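Local coordinates for synaptonemal complex protein 2 (Mus musculus, PDB 5IWZ) that is a major component of the axial and lateral elements of meiotic synaptonemal complexes, needed for chromosome synapsis and for inserting SYCP3 into those complexes, at residues G214-E217 with L218-I222; G207-I210 with L211-D215; Q92-I95 with K96-L99; I43-S46 with K47-R51; N385-K388 with K389-G393. All coordinates share one frame; numbering follows the deposited sequence.

Contact 1. Residues G214-E217 with L218-I222; sequences GDYE and LQVGI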
loop_
_atom_site.group_PDB
_atom_site.type_symbol
_atom_site.label_atom_id
_atom_site.label_comp_id
_atom_site.label_asym_id
_atom_site.label_seq_id
_atom_site.Cartn_x
_atom_site.Cartn_y
_atom_site.Cartn_z
ATOM N N GLY A 214 -8.886 -5.224 -10.504
ATOM C CA GLY A 214 -8.768 -4.106 -11.423
ATOM C C GLY A 214 -7.636 -3.150 -11.137
ATOM O O GLY A 214 -7.773 -1.942 -11.384
ATOM N N ASP A 215 -6.519 -3.659 -10.622
ATOM C CA ASP A 215 -5.324 -2.867 -10.353
ATOM C C ASP A 215 -4.126 -3.800 -10.452
ATOM O O ASP A 215 -4.048 -4.776 -9.701
ATOM C CB ASP A 215 -5.369 -2.218 -8.962
ATOM C CG ASP A 215 -4.160 -1.325 -8.709
ATOM O OD1 ASP A 215 -4.190 -0.164 -9.187
ATOM O OD2 ASP A 215 -3.173 -1.789 -8.078
ATOM N N TYR A 216 -3.203 -3.515 -11.376
ATOM C CA TYR A 216 -2.090 -4.434 -11.605
ATOM C C TYR A 216 -1.203 -4.566 -10.364
ATOM O O TYR A 216 -0.743 -5.670 -10.035
ATOM C CB TYR A 216 -1.269 -3.980 -12.814
ATOM C CG TYR A 216 -0.197 -4.976 -13.134
ATOM C CD1 TYR A 216 1.079 -4.833 -12.632
ATOM C CD2 TYR A 216 -0.492 -6.123 -13.857
ATOM C CE1 TYR A 216 2.043 -5.767 -12.903
ATOM C CE2 TYR A 216 0.453 -7.064 -14.098
ATOM C CZ TYR A 216 1.716 -6.882 -13.609
ATOM O OH TYR A 216 2.684 -7.797 -13.845
ATOM N N GLU A 217 -0.945 -3.457 -9.666
ATOM C CA GLU A 217 -0.091 -3.523 -8.477
ATOM C C GLU A 217 -0.696 -4.425 -7.400
ATOM O O GLU A 217 0.012 -5.203 -6.750
ATOM C CB GLU A 217 0.146 -2.118 -7.908
ATOM C CG GLU A 217 0.854 -2.141 -6.531
ATOM C CD GLU A 217 1.238 -0.747 -6.003
ATOM O OE1 GLU A 217 1.356 0.208 -6.798
ATOM O OE2 GLU A 217 1.450 -0.610 -4.779
ATOM N N LEU A 218 -2.004 -4.337 -7.196
ATOM C CA LEU A 218 -2.645 -5.223 -6.238
ATOM C C LEU A 218 -2.629 -6.668 -6.728
ATOM O O LEU A 218 -2.464 -7.590 -5.922
ATOM C CB LEU A 218 -4.069 -4.745 -5.961
ATOM C CG LEU A 218 -4.189 -3.502 -5.082
ATOM C CD1 LEU A 218 -5.630 -3.062 -5.073
ATOM C CD2 LEU A 218 -3.703 -3.768 -3.608
ATOM N N GLN A 219 -2.773 -6.887 -8.044
ATOM C CA GLN A 219 -2.700 -8.249 -8.574
ATOM C C GLN A 219 -1.358 -8.888 -8.241
ATOM O O GLN A 219 -1.298 -10.044 -7.798
ATOM C CB GLN A 219 -2.924 -8.263 -10.092
ATOM C CG GLN A 219 -4.375 -8.118 -10.560
ATOM C CD GLN A 219 -4.525 -8.286 -12.085
ATOM O OE1 GLN A 219 -3.780 -7.696 -12.857
ATOM N NE2 GLN A 219 -5.485 -9.115 -12.507
ATOM N N VAL A 220 -0.266 -8.148 -8.443
ATOM C CA VAL A 220 1.061 -8.696 -8.170
ATOM C C VAL A 220 1.232 -8.960 -6.682
ATOM O O VAL A 220 1.727 -10.017 -6.280
ATOM C CB VAL A 220 2.168 -7.756 -8.686
ATOM C CG1 VAL A 220 3.552 -8.365 -8.392
ATOM C CG2 VAL A 220 1.994 -7.459 -10.157
ATOM N N GLY A 221 0.848 -7.994 -5.840
ATOM C CA GLY A 221 1.024 -8.169 -4.405
ATOM C C GLY A 221 0.259 -9.356 -3.851
ATOM O O GLY A 221 0.734 -10.046 -2.942
ATOM N N ILE A 222 -0.947 -9.594 -4.369
ATOM C CA ILE A 222 -1.726 -10.747 -3.935
ATOM C C ILE A 222 -1.069 -12.038 -4.394
ATOM O O ILE A 222 -0.914 -12.976 -3.610
ATOM C CB ILE A 222 -3.170 -10.665 -4.453
ATOM C CG1 ILE A 222 -3.926 -9.535 -3.757
ATOM C CG2 ILE A 222 -3.852 -12.038 -4.280
ATOM C CD1 ILE A 222 -5.257 -9.216 -4.417
#
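Asp215 OD2 is gripped by two donors: the backbone N of Leu218 within the turn, 2.9 Å from OD2 with an N-H...O angle of 153°, and the side-chain amide of Gln173 from helix 169-185. Leu218 N uses the anti lone pair of OD2, while OD1 bonds Ser315, so both carboxylate oxygens of this buried aspartate are satisfied. With CG anti to the backbone N (chi1 -177°), the carboxylate swings forward over the first turn, where OD2 also lies 3.6 Å from Leu218 CG. This is an N-cap: Asp215 stands immediately before helix 216-229, and its negative charge would probably be stabilised by that helix end. The regular ladder starts at once, with Gln219 N 3.0 Å from Asp215 O in the carbonyl plane and Val220 N 3.0 Å from Tyr216 O. One turn on, the CG2 branch of Val220 approaches the Tyr216 ring obliquely and lies 3.2 Å from CE1, a tight fit. Gln219 crosses the same ring's side chain at about a right angle, its amide plane turned 77° from the ring and OE1 3.8 Å from Tyr216 CD2. The ring also makes a cation-pi contact with Arg265, and Gln219 NE2 bonds Asn272 OD1.

Contact 2. Residues G207-I210 with L211-D215; sequences GERI and LDVGD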
loop_
_atom_site.group_PDB
_atom_site.type_symbol
_atom_site.label_atom_id
_atom_site.label_comp_id
_atom_site.label_asym_id
_atom_site.label_seq_id
_atom_site.Cartn_x
_atom_site.Cartn_y
_atom_site.Cartn_z
ATOM N N GLY A 207 -7.299 -15.392 -4.230
ATOM C CA GLY A 207 -7.206 -15.845 -5.614
ATOM C C GLY A 207 -8.346 -15.333 -6.475
ATOM O O GLY A 207 -8.124 -14.789 -7.560
ATOM N N GLU A 208 -9.590 -15.525 -6.011
ATOM C CA GLU A 208 -10.756 -14.969 -6.697
ATOM C C GLU A 208 -10.575 -13.485 -6.953
ATOM O O GLU A 208 -10.937 -12.965 -8.021
ATOM C CB GLU A 208 -12.016 -15.163 -5.854
ATOM C CG GLU A 208 -12.764 -16.459 -6.055
ATOM C CD GLU A 208 -14.114 -16.445 -5.343
ATOM O OE1 GLU A 208 -14.792 -15.396 -5.342
ATOM O OE2 GLU A 208 -14.516 -17.473 -4.761
ATOM N N ARG A 209 -10.006 -12.791 -5.967
ATOM C CA ARG A 209 -9.923 -11.340 -6.001
ATOM C C ARG A 209 -8.965 -10.850 -7.082
ATOM O O ARG A 209 -9.198 -9.790 -7.669
ATOM C CB ARG A 209 -9.517 -10.829 -4.620
ATOM C CG ARG A 209 -9.063 -9.393 -4.572
ATOM C CD ARG A 209 -10.205 -8.473 -4.689
ATOM N NE ARG A 209 -9.848 -7.189 -4.109
ATOM C CZ ARG A 209 -10.538 -6.070 -4.278
ATOM N NH1 ARG A 209 -11.637 -6.069 -5.035
ATOM N NH2 ARG A 209 -10.108 -4.998 -3.704
ATOM N N ILE A 210 -7.899 -11.599 -7.369
ATOM C CA ILE A 210 -7.028 -11.238 -8.486
ATOM C C ILE A 210 -7.847 -10.957 -9.737
ATOM O O ILE A 210 -7.616 -9.970 -10.448
ATOM C CB ILE A 210 -6.014 -12.361 -8.743
ATOM C CG1 ILE A 210 -5.027 -12.493 -7.587
ATOM C CG2 ILE A 210 -5.280 -12.127 -10.054
ATOM C CD1 ILE A 210 -4.293 -13.830 -7.612
ATOM N N LEU A 211 -8.832 -11.813 -10.003
ATOM C CA LEU A 211 -9.585 -11.766 -11.246
ATOM C C LEU A 211 -10.304 -10.431 -11.451
ATOM O O LEU A 211 -10.481 -10.002 -12.597
ATOM C CB LEU A 211 -10.586 -12.930 -11.273
ATOM C CG LEU A 211 -10.144 -14.311 -11.788
ATOM C CD1 LEU A 211 -8.730 -14.689 -11.369
ATOM C CD2 LEU A 211 -11.123 -15.379 -11.344
ATOM N N ASP A 212 -10.737 -9.753 -10.380
ATOM C CA ASP A 212 -11.528 -8.543 -10.599
ATOM C C ASP A 212 -11.089 -7.343 -9.772
ATOM O O ASP A 212 -11.808 -6.340 -9.737
ATOM C CB ASP A 212 -13.024 -8.805 -10.363
ATOM C CG ASP A 212 -13.344 -9.255 -8.935
ATOM O OD1 ASP A 212 -12.434 -9.323 -8.075
ATOM O OD2 ASP A 212 -14.539 -9.531 -8.678
ATOM N N VAL A 213 -9.918 -7.388 -9.143
ATOM C CA VAL A 213 -9.504 -6.242 -8.349
ATOM C C VAL A 213 -9.250 -5.019 -9.234
ATOM O O VAL A 213 -9.389 -3.874 -8.776
ATOM C CB VAL A 213 -8.279 -6.624 -7.502
ATOM C CG1 VAL A 213 -7.104 -7.008 -8.406
ATOM C CG2 VAL A 213 -7.908 -5.498 -6.570
ATOM N N GLY A 214 -8.886 -5.224 -10.504
ATOM C CA GLY A 214 -8.768 -4.106 -11.423
ATOM C C GLY A 214 -7.636 -3.150 -11.137
ATOM O O GLY A 214 -7.773 -1.942 -11.384
ATOM N N ASP A 215 -6.519 -3.659 -10.622
ATOM C CA ASP A 215 -5.324 -2.867 -10.353
ATOM C C ASP A 215 -4.126 -3.800 -10.452
ATOM O O ASP A 215 -4.048 -4.776 -9.701
ATOM C CB ASP A 215 -5.369 -2.218 -8.962
ATOM C CG ASP A 215 -4.160 -1.325 -8.709
ATOM O OD1 ASP A 215 -4.190 -0.164 -9.187
ATOM O OD2 ASP A 215 -3.173 -1.789 -8.078
HETATM O O HOH W 1 -8.579 -7.585 -11.835
#
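Val213 lies over one face of the Arg209 guanidinium, its CG2 methyl 3.5 Å from Arg209 CZ and above the centre of the group. The two side chains cross at about a right angle. The arginine reaches this position because its CG stands anti to the backbone N and the chain then bends at chi2 (75°), which lays the guanidinium forward along the helix beside Val213. Arg209 NE bonds the carbonyl of Val162, which helps to fix the rotation of the flat group; an alanine here would probably leave that carbonyl without this donor and strip the cover from Val213 CG2. Val213 also meets the neighbouring helix through Leu218 and Gln219, so this side is closely packed. The backbone is the C-terminal end of helix 197-212, where the regular ladder frays: Asp212 N is 3.1 Å from Arg209 O but sits well above the carbonyl plane, and the bond from Val213 N to the same oxygen is weak, as is that from Leu211 N to Glu208 O. A water bridges the break, donating to Ile210 O at 2.9 Å and accepting from Gly214 N at 2.7 Å. Gly214 then leaves the helix with positive phi (68°), one residue before the Asp215 N-cap of the next. The other side is looser. Exposed Asp212 brings OD1 no nearer than 4.5 Å to Arg209 NH1, beyond a salt bridge, with carboxylate and guanidinium planes 84° apart. Glu208 is likewise exposed, while Leu211, partly exposed, has its CB 3.3 Å from Glu208 O and also touches Phe243.

Contact 3. Residues Q92-I95 with K96-L99; sequences QTMI and KQGL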
loop_
_atom_site.group_PDB
_atom_site.type_symbol
_atom_site.label_atom_id
_atom_site.label_comp_id
_atom_site.label_asym_id
_atom_site.label_seq_id
_atom_site.Cartn_x
_atom_site.Cartn_y
_atom_site.Cartn_z
ATOM N N GLN A 92 9.376 -2.924 24.669
ATOM C CA GLN A 92 9.196 -4.319 25.062
ATOM C C GLN A 92 8.237 -4.449 26.235
ATOM O O GLN A 92 7.471 -5.418 26.314
ATOM C CB GLN A 92 10.543 -4.956 25.394
ATOM C CG GLN A 92 11.089 -5.804 24.264
ATOM C CD GLN A 92 10.183 -6.988 23.931
ATOM O OE1 GLN A 92 9.900 -7.262 22.763
ATOM N NE2 GLN A 92 9.726 -7.694 24.960
ATOM N N THR A 93 8.258 -3.483 27.154
ATOM C CA THR A 93 7.277 -3.477 28.234
ATOM C C THR A 93 5.861 -3.289 27.702
ATOM O O THR A 93 4.917 -3.925 28.182
ATOM C CB THR A 93 7.613 -2.381 29.240
ATOM O OG1 THR A 93 8.972 -2.537 29.658
ATOM C CG2 THR A 93 6.698 -2.481 30.448
ATOM N N MET A 94 5.683 -2.410 26.720
ATOM C CA MET A 94 4.345 -2.226 26.173
ATOM C C MET A 94 3.897 -3.462 25.407
ATOM O O MET A 94 2.715 -3.826 25.453
ATOM C CB MET A 94 4.293 -0.970 25.296
ATOM C CG MET A 94 4.335 0.300 26.134
ATOM S SD MET A 94 3.944 1.813 25.213
ATOM C CE MET A 94 5.374 1.950 24.161
ATOM N N ILE A 95 4.823 -4.125 24.707
ATOM C CA ILE A 95 4.498 -5.397 24.066
ATOM C C ILE A 95 4.040 -6.399 25.109
ATOM O O ILE A 95 3.026 -7.083 24.926
ATOM C CB ILE A 95 5.697 -5.935 23.265
ATOM C CG1 ILE A 95 5.945 -5.088 22.031
ATOM C CG2 ILE A 95 5.469 -7.372 22.855
ATOM C CD1 ILE A 95 7.274 -5.385 21.416
ATOM N N LYS A 96 4.752 -6.465 26.239
ATOM C CA LYS A 96 4.350 -7.361 27.314
ATOM C C LYS A 96 3.041 -6.926 27.972
ATOM O O LYS A 96 2.340 -7.769 28.551
ATOM C CB LYS A 96 5.476 -7.477 28.355
ATOM C CG LYS A 96 5.388 -6.506 29.528
ATOM C CD LYS A 96 6.265 -6.919 30.719
ATOM C CE LYS A 96 6.026 -6.003 31.934
ATOM N NZ LYS A 96 4.599 -6.016 32.389
ATOM N N GLN A 97 2.684 -5.644 27.886
ATOM C CA GLN A 97 1.407 -5.165 28.405
ATOM C C GLN A 97 0.269 -5.344 27.405
ATOM O O GLN A 97 -0.886 -5.071 27.748
ATOM C CB GLN A 97 1.512 -3.689 28.811
ATOM C CG GLN A 97 2.339 -3.427 30.054
ATOM C CD GLN A 97 2.461 -1.942 30.368
ATOM O OE1 GLN A 97 3.212 -1.219 29.708
ATOM N NE2 GLN A 97 1.720 -1.479 31.379
ATOM N N GLY A 98 0.572 -5.779 26.180
ATOM C CA GLY A 98 -0.441 -6.111 25.196
ATOM C C GLY A 98 -0.578 -5.110 24.068
ATOM O O GLY A 98 -1.669 -4.965 23.502
ATOM N N LEU A 99 0.520 -4.425 23.718
ATOM C CA LEU A 99 0.447 -3.344 22.728
ATOM C C LEU A 99 -0.072 -3.838 21.380
ATOM O O LEU A 99 -0.858 -3.146 20.718
ATOM C CB LEU A 99 1.819 -2.693 22.562
ATOM C CG LEU A 99 2.051 -1.800 21.331
ATOM C CD1 LEU A 99 1.087 -0.602 21.302
ATOM C CD2 LEU A 99 3.503 -1.340 21.293
#
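Thr93 and Lys96 run side by side in the same direction, with the Thr93 CG2 methyl 3.9 Å from Lys96 CE. Gln97 flanks the threonine in the same manner, its OE1 3.8 Å from CG2. That methyl stands anti to the backbone N, which leaves OG1 beside the N and able to bond Ala89 O in the preceding turn. Met94 meets two partners: its CG lies 4.0 Å from Gln97 OE1, the two chains crossing at a slant, and its CB is 4.1 Å from Leu99 CB, an apolar contact across the turn. The next shell is the backbone that brings these groups together. Lys96 N bonds Gln92 O with an N-H...O angle of 158°, and Gln97 N bonds Thr93 O at 2.8 Å. Past this point the helix ends: Leu99 N reaches back to Met94 O at 2.9 Å, and Gly98 N bonds Ile95 O at 3.0 Å from well above the carbonyl plane. Outside the two segments, Phe49 and Ile85 touch Met94, Ile139 touches both Ile95 and Leu99, and Leu50 packs on Gln97 and Leu99. The polar ends are held as well, Gln92 OE1 by Ser143 and Gln97 NE2 by the carbonyl of Lys47. Gly98 has positive phi (107°), and a CB at these backbone angles would collide with the carbonyl oxygen of Gln97. Two bonds back into the last turn together with this residue make a Schellman motif, which ends helix 90-97 just as Gly98 serves as the N-cap position of helix 99-108 in the armadillo-repeat-like domain.

Contact 4. Residues I43-S46 with K47-R51; sequences IKCS and KQFLR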
loop_
_atom_site.group_PDB
_atom_site.type_symbol
_atom_site.label_atom_id
_atom_site.label_comp_id
_atom_site.label_asym_id
_atom_site.label_seq_id
_atom_site.Cartn_x
_atom_site.Cartn_y
_atom_site.Cartn_z
ATOM N N ILE A 43 13.546 8.873 27.732
ATOM C CA ILE A 43 12.202 9.344 28.044
ATOM C C ILE A 43 11.602 8.399 29.068
ATOM O O ILE A 43 11.400 7.212 28.786
ATOM C CB ILE A 43 11.321 9.421 26.792
ATOM C CG1 ILE A 43 12.021 10.224 25.695
ATOM C CG2 ILE A 43 9.981 10.042 27.150
ATOM C CD1 ILE A 43 11.322 10.148 24.324
ATOM N N LYS A 44 11.320 8.920 30.256
ATOM C CA LYS A 44 10.721 8.115 31.304
ATOM C C LYS A 44 9.211 8.091 31.127
ATOM O O LYS A 44 8.571 9.143 31.037
ATOM C CB LYS A 44 11.090 8.663 32.680
ATOM C CG LYS A 44 10.239 8.099 33.797
ATOM C CD LYS A 44 9.775 9.182 34.759
ATOM C CE LYS A 44 8.686 8.653 35.688
ATOM N NZ LYS A 44 7.412 8.384 34.946
ATOM N N CYS A 45 8.643 6.890 31.074
ATOM C CA CYS A 45 7.204 6.711 30.982
ATOM C C CYS A 45 6.724 5.745 32.053
ATOM O O CYS A 45 7.469 4.878 32.520
ATOM C CB CYS A 45 6.794 6.190 29.608
ATOM S SG CYS A 45 7.090 7.379 28.325
ATOM N N SER A 46 5.457 5.885 32.409
ATOM C CA SER A 46 4.891 5.099 33.487
ATOM C C SER A 46 4.311 3.786 32.978
ATOM O O SER A 46 4.199 3.534 31.776
ATOM C CB SER A 46 3.807 5.886 34.205
ATOM O OG SER A 46 2.628 5.875 33.429
ATOM N N LYS A 47 3.924 2.952 33.943
ATOM C CA LYS A 47 3.251 1.688 33.677
ATOM C C LYS A 47 1.897 1.902 33.009
ATOM O O LYS A 47 1.403 1.012 32.305
ATOM C CB LYS A 47 3.086 0.932 35.003
ATOM C CG LYS A 47 2.820 -0.541 34.892
ATOM C CD LYS A 47 4.098 -1.317 34.606
ATOM C CE LYS A 47 3.898 -2.817 34.853
ATOM N NZ LYS A 47 4.813 -3.627 33.994
ATOM N N GLN A 48 1.281 3.068 33.221
ATOM C CA GLN A 48 -0.014 3.407 32.644
ATOM C C GLN A 48 0.090 4.135 31.301
ATOM O O GLN A 48 -0.935 4.583 30.781
ATOM C CB GLN A 48 -0.815 4.274 33.620
ATOM C CG GLN A 48 -1.305 3.545 34.868
ATOM C CD GLN A 48 -0.204 3.301 35.888
ATOM O OE1 GLN A 48 0.548 4.212 36.238
ATOM N NE2 GLN A 48 -0.104 2.065 36.368
ATOM N N PHE A 49 1.296 4.292 30.750
ATOM C CA PHE A 49 1.455 4.999 29.477
ATOM C C PHE A 49 0.635 4.345 28.369
ATOM O O PHE A 49 -0.069 5.030 27.622
ATOM C CB PHE A 49 2.936 5.053 29.095
ATOM C CG PHE A 49 3.239 5.920 27.881
ATOM C CD1 PHE A 49 2.852 7.254 27.845
ATOM C CD2 PHE A 49 3.942 5.410 26.800
ATOM C CE1 PHE A 49 3.135 8.050 26.744
ATOM C CE2 PHE A 49 4.234 6.212 25.700
ATOM C CZ PHE A 49 3.829 7.533 25.679
ATOM N N LEU A 50 0.705 3.009 28.253
ATOM C CA LEU A 50 -0.026 2.318 27.193
ATOM C C LEU A 50 -1.535 2.535 27.312
ATOM O O LEU A 50 -2.221 2.758 26.303
ATOM C CB LEU A 50 0.304 0.824 27.210
ATOM C CG LEU A 50 -0.456 -0.046 26.203
ATOM C CD1 LEU A 50 -0.232 0.417 24.744
ATOM C CD2 LEU A 50 -0.099 -1.550 26.346
ATOM N N ARG A 51 -2.069 2.453 28.532
ATOM C CA ARG A 51 -3.490 2.710 28.758
ATOM C C ARG A 51 -3.889 4.102 28.284
ATOM O O ARG A 51 -4.960 4.276 27.692
ATOM C CB ARG A 51 -3.832 2.559 30.244
ATOM C CG ARG A 51 -5.217 3.076 30.604
ATOM C CD ARG A 51 -5.176 4.060 31.767
ATOM N NE ARG A 51 -6.435 4.799 31.894
ATOM C CZ ARG A 51 -7.369 4.555 32.813
ATOM N NH1 ARG A 51 -7.197 3.592 33.711
ATOM N NH2 ARG A 51 -8.480 5.283 32.840
HETATM O O HOH W 2 2.751 1.586 29.744
#
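Cys45 meets Phe49 first through CB, which lies over a face of the ring, 4.0 Å from Phe49 CG. From there SG, anti to the carbonyl carbon (chi1 -67°), continues across the same face and ends 3.9 Å from the ring centroid. It sits just 7° off the ring normal, almost directly above the centre, and its 4.0 Å separation from Phe49 CD2 differs little from its distances to neighbouring ring atoms. The geometry is that of a sulfur-aromatic contact over the face. Phe49 can offer this face because a type I beta turn from Ser46 to Phe49 carries the chain from strand 43-45 into helix 49-63 of the armadillo-repeat-like domain. Phe49 N bonds Ser46 O at 3.2 Å with an N-H...O angle of 162°, although the donor stands above the carbonyl plane. Ser46 OG, placed between its own N and carbonyl carbon, accepts a weak capping bond from Gln48 N at 3.1 Å. A water that accepts from Leu50 N at 2.9 Å also lies beside the turn. Around the pair, Ile83 touches both Cys45 and Phe49, and Glu14 of helix 13-23 does the same; Met94 and Ile17 pack on the phenylalanine.

Contact 5. Residues N385-K388 with K389-G393; sequences NVTK and KVFGG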
loop_
_atom_site.group_PDB
_atom_site.type_symbol
_atom_site.label_atom_id
_atom_site.label_comp_id
_atom_site.label_asym_id
_atom_site.label_seq_id
_atom_site.Cartn_x
_atom_site.Cartn_y
_atom_site.Cartn_z
ATOM N N ASN A 385 -10.656 3.304 -26.570
ATOM C CA ASN A 385 -11.740 2.783 -25.745
ATOM C C ASN A 385 -11.264 2.330 -24.372
ATOM O O ASN A 385 -12.007 2.476 -23.396
ATOM C CB ASN A 385 -12.467 1.661 -26.479
ATOM C CG ASN A 385 -13.288 2.184 -27.644
ATOM O OD1 ASN A 385 -13.340 1.567 -28.703
ATOM N ND2 ASN A 385 -13.923 3.338 -27.455
ATOM N N VAL A 386 -10.034 1.828 -24.251
ATOM C CA VAL A 386 -9.526 1.496 -22.920
ATOM C C VAL A 386 -9.285 2.760 -22.089
ATOM O O VAL A 386 -9.611 2.803 -20.900
ATOM C CB VAL A 386 -8.251 0.640 -23.025
ATOM C CG1 VAL A 386 -7.690 0.390 -21.638
ATOM C CG2 VAL A 386 -8.561 -0.695 -23.700
ATOM N N THR A 387 -8.696 3.801 -22.686
ATOM C CA THR A 387 -8.342 4.974 -21.882
ATOM C C THR A 387 -9.578 5.613 -21.253
ATOM O O THR A 387 -9.524 6.092 -20.114
ATOM C CB THR A 387 -7.566 5.997 -22.711
ATOM O OG1 THR A 387 -6.395 5.381 -23.255
ATOM C CG2 THR A 387 -7.102 7.161 -21.822
ATOM N N LYS A 388 -10.718 5.583 -21.948
ATOM C CA LYS A 388 -11.909 6.226 -21.403
ATOM C C LYS A 388 -12.519 5.444 -20.248
ATOM O O LYS A 388 -13.333 6.008 -19.508
ATOM C CB LYS A 388 -12.946 6.460 -22.505
ATOM C CG LYS A 388 -13.702 5.230 -22.936
ATOM C CD LYS A 388 -14.147 5.338 -24.394
ATOM C CE LYS A 388 -15.120 6.482 -24.619
ATOM N NZ LYS A 388 -15.487 6.563 -26.069
ATOM N N LYS A 389 -12.104 4.187 -20.047
ATOM C CA LYS A 389 -12.520 3.421 -18.873
ATOM C C LYS A 389 -11.764 3.828 -17.611
ATOM O O LYS A 389 -12.285 3.653 -16.502
ATOM C CB LYS A 389 -12.320 1.919 -19.115
ATOM C CG LYS A 389 -13.061 1.344 -20.334
ATOM C CD LYS A 389 -12.904 -0.172 -20.422
ATOM C CE LYS A 389 -12.719 -0.659 -21.862
ATOM N NZ LYS A 389 -13.945 -0.574 -22.700
ATOM N N VAL A 390 -10.547 4.354 -17.727
ATOM C CA VAL A 390 -9.798 4.773 -16.543
ATOM C C VAL A 390 -9.859 6.283 -16.330
ATOM O O VAL A 390 -9.963 6.745 -15.189
ATOM C CB VAL A 390 -8.337 4.263 -16.593
ATOM C CG1 VAL A 390 -8.320 2.754 -16.800
ATOM C CG2 VAL A 390 -7.536 4.940 -17.670
ATOM N N PHE A 391 -9.800 7.072 -17.405
ATOM C CA PHE A 391 -9.847 8.525 -17.274
ATOM C C PHE A 391 -11.138 9.051 -17.889
ATOM O O PHE A 391 -11.114 9.908 -18.779
ATOM C CB PHE A 391 -8.623 9.177 -17.929
ATOM C CG PHE A 391 -7.291 8.712 -17.357
ATOM C CD1 PHE A 391 -7.128 8.502 -16.000
ATOM C CD2 PHE A 391 -6.213 8.480 -18.194
ATOM C CE1 PHE A 391 -5.905 8.074 -15.483
ATOM C CE2 PHE A 391 -4.997 8.048 -17.702
ATOM C CZ PHE A 391 -4.826 7.850 -16.352
ATOM N N GLY A 392 -12.270 8.542 -17.416
ATOM C CA GLY A 392 -13.563 8.908 -17.972
ATOM C C GLY A 392 -13.813 10.401 -18.018
ATOM O O GLY A 392 -13.513 11.117 -17.061
ATOM N N GLY A 393 -14.329 10.876 -19.148
ATOM C CA GLY A 393 -14.671 12.269 -19.336
ATOM C C GLY A 393 -13.505 13.222 -19.468
ATOM O O GLY A 393 -13.709 14.430 -19.345
#
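Thr387 and Phe391 meet at the frayed C-terminal end of helix 383-390, in the Spt16M-like domain, where the helix lies against strands 281-285, 308-312 and 341-349. The apolar part is modest: Thr387 CG2 approaches the ring obliquely, 4.0 Å from Phe391 CD2, and the two side chains cross at a slant. Val390 CG2 covers one face of that ring from 3.7 Å above its plane, while Tyr344 touches both Thr387 and Phe391. Among the polar contacts, Thr387 O accepts twice. Phe391 N arrives nearly straight, with an N-H...O angle of 173° at 2.9 Å, whereas Val390 N lies 3.1 Å away above the carbonyl plane. Thr387 OG1, beside its own backbone N, bonds Ile383 O in the turn before. The aliphatic part of Lys389 leans back on the preceding turn: CG, anti to the carbonyl carbon (chi1 -58°), is 3.4 Å from Asn385 O, and the chain then bends at chi3 and chi4. A glycine in its place would probably leave Asn385 O without this methylene cover and take away one of the side chains that touch Leu313. Lys389 N itself bonds Val386 O at 3.0 Å, the N standing 57° out of the carbonyl plane.

How the contacts relate
Along the chain the order is contact 4, contact 3, contact 2, contact 1 and contact 5. Contacts 3 and 4, with centres about 11 Å apart, touch within the armadillo-repeat-like domain, where Gln97 CB of helix 90-97 packs on Leu50 CD2 of helix 49-63. Contacts 2 and 1, centres about 7 Å apart, share Gly214 and Asp215, the link between helices 197-212 and 216-229; Gln219 NE2 probably bonds Ile210 O there. Contact 5 lies in the Spt16M-like domain, its centre about 19 Å from that of contact 1 and about 53 Å from that of contact 4. Turns at helix ends thus recur from the mainly helical armadillo-repeat-like part to the Spt16M-like part, which is rich in strands.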